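Local coordinates for Sn-glycerol-3-phosphate ABC transporter substrate-binding protein UspB (Mycobacterium tuberculosis, PDB 4MFI), which probably binds glycerophosphocholine as the substrate-binding subunit of an ABC transporter, delivering it for uptake, at residues A[76-81]-A[97-102]. Sequence-based numbering, arbitrary orientation.
Sequences KDYDEV and VVLLDD
Y78, in the first turn of helix 78-88, packs its ring against L99 and D101 near the end of strand 97-101, while V81 packs one turn further along. Strands 69-73 and 97-101 lie parallel in the sheet on either side of strand 39-43 and are linked through this helix, a beta-alpha-beta crossover of the alpha/beta domain of a periplasmic-binding-protein fold. The helix starts at D77, the N-cap residue, whose OD1 accepts from E80 N at 2.9 Å, nearly along its C-O axis. The Y78 ring touches the strand with both flanks: CE1 meets L99 CD2 at 3.5 Å, the methyl lying at the ring edge near its plane, and CD2, across the ring, approaches D101 CB to 3.5 Å. With CG anti to the carbonyl carbon (chi1 -61°), the ring reaches down to the strand; its plane stands 76° from the D101 carboxylate. That carboxylate has its polar partners in the turn that follows: OD1 caps W104 N, and OD2 forms a salt bridge with R103. D79 joins the same cluster, its OD1 taking R103 NH2 and W104 NE1, so the arginine probably offsets the two nearby negative charges. V81 sends CG1, anti to its backbone N (chi1 176°), against V98 CG2 at 3.8 Å and L99 O. No direct hydrogen bond joins residues 76-81 to 97-102; instead one water donates to Y78 O and to L99 O (3.0 Å) and accepts from D101 N at 3.2 Å.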
ATOM      1  N   LYS A  76     -11.276 -13.874  -2.927  1.00 16.02           N
ATOM      2  CA  LYS A  76     -10.101 -14.261  -2.154  1.00 17.47           C
ATOM      3  C   LYS A  76      -9.055 -13.142  -2.112  1.00 15.48           C
ATOM      4  O   LYS A  76      -8.145 -13.159  -1.280  1.00 16.56           O
ATOM      5  CB  LYS A  76      -9.482 -15.547  -2.708  1.00 21.14           C
ATOM      6  CG  LYS A  76      -8.636 -15.339  -3.952  1.00 26.57           C
ATOM      7  CD  LYS A  76      -7.871 -16.597  -4.330  1.00 32.30           C
ATOM      8  CE  LYS A  76      -6.799 -16.281  -5.357  1.00 36.32           C
ATOM      9  NZ  LYS A  76      -6.096 -17.506  -5.830  1.00 38.38           N
ATOM     10  N   ASP A  77      -9.190 -12.173  -3.011  1.00 13.53           N
ATOM     11  CA  ASP A  77      -8.270 -11.039  -3.061  1.00 12.19           C
ATOM     12  C   ASP A  77      -8.961  -9.818  -3.655  1.00 10.38           C
ATOM     13  O   ASP A  77     -10.135  -9.896  -4.050  1.00 10.58           O
ATOM     14  CB  ASP A  77      -6.976 -11.391  -3.823  1.00 13.35           C
ATOM     15  CG  ASP A  77      -7.214 -11.791  -5.275  1.00 15.91           C
ATOM     16  OD1 ASP A  77      -8.193 -11.335  -5.898  1.00 16.05           O
ATOM     17  OD2 ASP A  77      -6.384 -12.552  -5.815  1.00 21.04           O
ATOM     18  N   TYR A  78      -8.240  -8.702  -3.729  1.00  9.89           N
ATOM     19  CA  TYR A  78      -8.825  -7.452  -4.196  1.00  8.81           C
ATOM     20  C   TYR A  78      -9.255  -7.525  -5.654  1.00  8.42           C
ATOM     21  O   TYR A  78     -10.243  -6.899  -6.038  1.00 10.17           O
ATOM     22  CB  TYR A  78      -7.850  -6.292  -3.996  1.00 10.16           C
ATOM     23  CG  TYR A  78      -7.464  -6.044  -2.557  1.00 10.78           C
ATOM     24  CD1 TYR A  78      -8.402  -6.135  -1.530  1.00 12.52           C
ATOM     25  CD2 TYR A  78      -6.157  -5.711  -2.221  1.00 11.19           C
ATOM     26  CE1 TYR A  78      -8.047  -5.899  -0.214  1.00 13.79           C
ATOM     27  CE2 TYR A  78      -5.793  -5.475  -0.912  1.00 11.81           C
ATOM     28  CZ  TYR A  78      -6.740  -5.568   0.090  1.00 13.81           C
ATOM     29  OH  TYR A  78      -6.380  -5.333   1.401  1.00 15.97           O
ATOM     30  N   ASP A  79      -8.507  -8.269  -6.469  1.00  9.36           N
ATOM     31  CA  ASP A  79      -8.848  -8.412  -7.879  1.00 11.01           C
ATOM     32  C   ASP A  79     -10.204  -9.088  -8.039  1.00 10.16           C
ATOM     33  O   ASP A  79     -11.016  -8.682  -8.872  1.00 10.76           O
ATOM     34  CB  ASP A  79      -7.778  -9.215  -8.624  1.00 12.52           C
ATOM     35  CG  ASP A  79      -6.508  -8.418  -8.888  1.00 13.13           C
ATOM     36  OD1 ASP A  79      -6.594  -7.199  -9.130  1.00 11.70           O
ATOM     37  OD2 ASP A  79      -5.414  -9.026  -8.888  1.00 15.81           O
ATOM     38  N   GLU A  80     -10.457 -10.112  -7.228  1.00  9.87           N
ATOM     39  CA  GLU A  80     -11.720 -10.835  -7.305  1.00 10.77           C
ATOM     40  C   GLU A  80     -12.892  -9.978  -6.835  1.00  9.75           C
ATOM     41  O   GLU A  80     -13.977 -10.031  -7.422  1.00 11.38           O
ATOM     42  CB  GLU A  80     -11.651 -12.151  -6.527  1.00 12.65           C
ATOM     43  CG  GLU A  80     -10.724 -13.175  -7.160  1.00 15.91           C
ATOM     44  CD  GLU A  80     -10.884 -14.556  -6.564  1.00 19.64           C
ATOM     45  OE1 GLU A  80     -11.710 -14.719  -5.629  1.00 19.28           O
ATOM     46  OE2 GLU A  80     -10.181 -15.479  -7.034  1.00 24.09           O
ATOM     47  N   VAL A  81     -12.683  -9.182  -5.789  1.00  9.95           N
ATOM     48  CA  VAL A  81     -13.739  -8.279  -5.337  1.00  9.65           C
ATOM     49  C   VAL A  81     -14.096  -7.308  -6.454  1.00  8.74           C
ATOM     50  O   VAL A  81     -15.273  -7.045  -6.706  1.00 10.03           O
ATOM     51  CB  VAL A  81     -13.332  -7.502  -4.076  1.00  9.92           C
ATOM     52  CG1 VAL A  81     -14.414  -6.500  -3.691  1.00  9.50           C
ATOM     53  CG2 VAL A  81     -13.074  -8.466  -2.929  1.00 12.73           C
ATOM     54  N   VAL A  97     -21.220  -1.213   0.660  1.00  8.90           N
ATOM     55  CA  VAL A  97     -19.848  -0.882   1.044  1.00  7.79           C
ATOM     56  C   VAL A  97     -18.953  -1.903   0.367  1.00  8.71           C
ATOM     57  O   VAL A  97     -19.180  -3.108   0.492  1.00  9.37           O
ATOM     58  CB  VAL A  97     -19.658  -0.950   2.577  1.00  8.00           C
ATOM     59  CG1 VAL A  97     -18.199  -0.704   2.953  1.00  9.58           C
ATOM     60  CG2 VAL A  97     -20.569   0.057   3.272  1.00  9.69           C
ATOM     61  N   VAL A  98     -17.959  -1.432  -0.377  1.00  7.45           N
ATOM     62  CA  VAL A  98     -17.092  -2.338  -1.125  1.00  7.95           C
ATOM     63  C   VAL A  98     -15.614  -2.023  -0.908  1.00  6.97           C
ATOM     64  O   VAL A  98     -15.202  -0.857  -0.889  1.00  7.34           O
ATOM     65  CB  VAL A  98     -17.449  -2.366  -2.645  1.00  8.34           C
ATOM     66  CG1 VAL A  98     -17.271  -0.985  -3.283  1.00  8.47           C
ATOM     67  CG2 VAL A  98     -16.635  -3.420  -3.378  1.00 10.06           C
ATOM     68  N   LEU A  99     -14.821  -3.075  -0.723  1.00  7.74           N
ATOM     69  CA  LEU A  99     -13.386  -2.949  -0.494  1.00  8.23           C
ATOM     70  C   LEU A  99     -12.627  -2.876  -1.826  1.00  7.32           C
ATOM     71  O   LEU A  99     -12.597  -3.847  -2.590  1.00  9.48           O
ATOM     72  CB  LEU A  99     -12.901  -4.145   0.323  1.00 10.18           C
ATOM     73  CG  LEU A  99     -11.439  -4.156   0.768  1.00 10.55           C
ATOM     74  CD1 LEU A  99     -11.171  -2.977   1.696  1.00 11.57           C
ATOM     75  CD2 LEU A  99     -11.104  -5.462   1.469  1.00 14.76           C
ATOM     76  N   LEU A 100     -12.022  -1.724  -2.105  1.00  7.05           N
ATOM     77  CA  LEU A 100     -11.320  -1.497  -3.373  1.00  6.40           C
ATOM     78  C   LEU A 100      -9.861  -1.136  -3.120  1.00  6.66           C
ATOM     79  O   LEU A 100      -9.567  -0.295  -2.257  1.00  7.31           O
ATOM     80  CB  LEU A 100     -12.004  -0.379  -4.163  1.00  7.19           C
ATOM     81  CG  LEU A 100     -13.449  -0.658  -4.583  1.00  7.84           C
ATOM     82  CD1 LEU A 100     -14.051   0.556  -5.281  1.00  9.55           C
ATOM     83  CD2 LEU A 100     -13.508  -1.881  -5.496  1.00  9.06           C
ATOM     84  N   ASP A 101      -8.946  -1.758  -3.863  1.00  5.79           N
ATOM     85  CA  ASP A 101      -7.523  -1.513  -3.611  1.00  5.51           C
ATOM     86  C   ASP A 101      -7.004  -0.217  -4.231  1.00  5.73           C
ATOM     87  O   ASP A 101      -7.767   0.566  -4.818  1.00  6.31           O
ATOM     88  CB  ASP A 101      -6.622  -2.733  -3.917  1.00  6.54           C
ATOM     89  CG  ASP A 101      -6.324  -2.938  -5.402  1.00  7.44           C
ATOM     90  OD1 ASP A 101      -6.642  -2.089  -6.253  1.00  7.82           O
ATOM     91  OD2 ASP A 101      -5.713  -3.976  -5.723  1.00 10.67           O
ATOM     92  N   ASP A 102      -5.701  -0.007  -4.093  1.00  5.79           N
ATOM     93  CA  ASP A 102      -5.050   1.225  -4.530  1.00  5.03           C
ATOM     94  C   ASP A 102      -5.117   1.499  -6.032  1.00  4.64           C
ATOM     95  O   ASP A 102      -4.908   2.634  -6.452  1.00  5.81           O
ATOM     96  CB  ASP A 102      -3.595   1.290  -4.022  1.00  5.67           C
ATOM     97  CG  ASP A 102      -2.728   0.113  -4.471  1.00  7.38           C
ATOM     98  OD1 ASP A 102      -3.256  -0.940  -4.879  1.00  8.79           O
ATOM     99  OD2 ASP A 102      -1.484   0.236  -4.378  1.00  7.67           O
TER
HETATM  100  O   HOH W   1     -10.591  -4.328  -4.759  1.00 11.70           O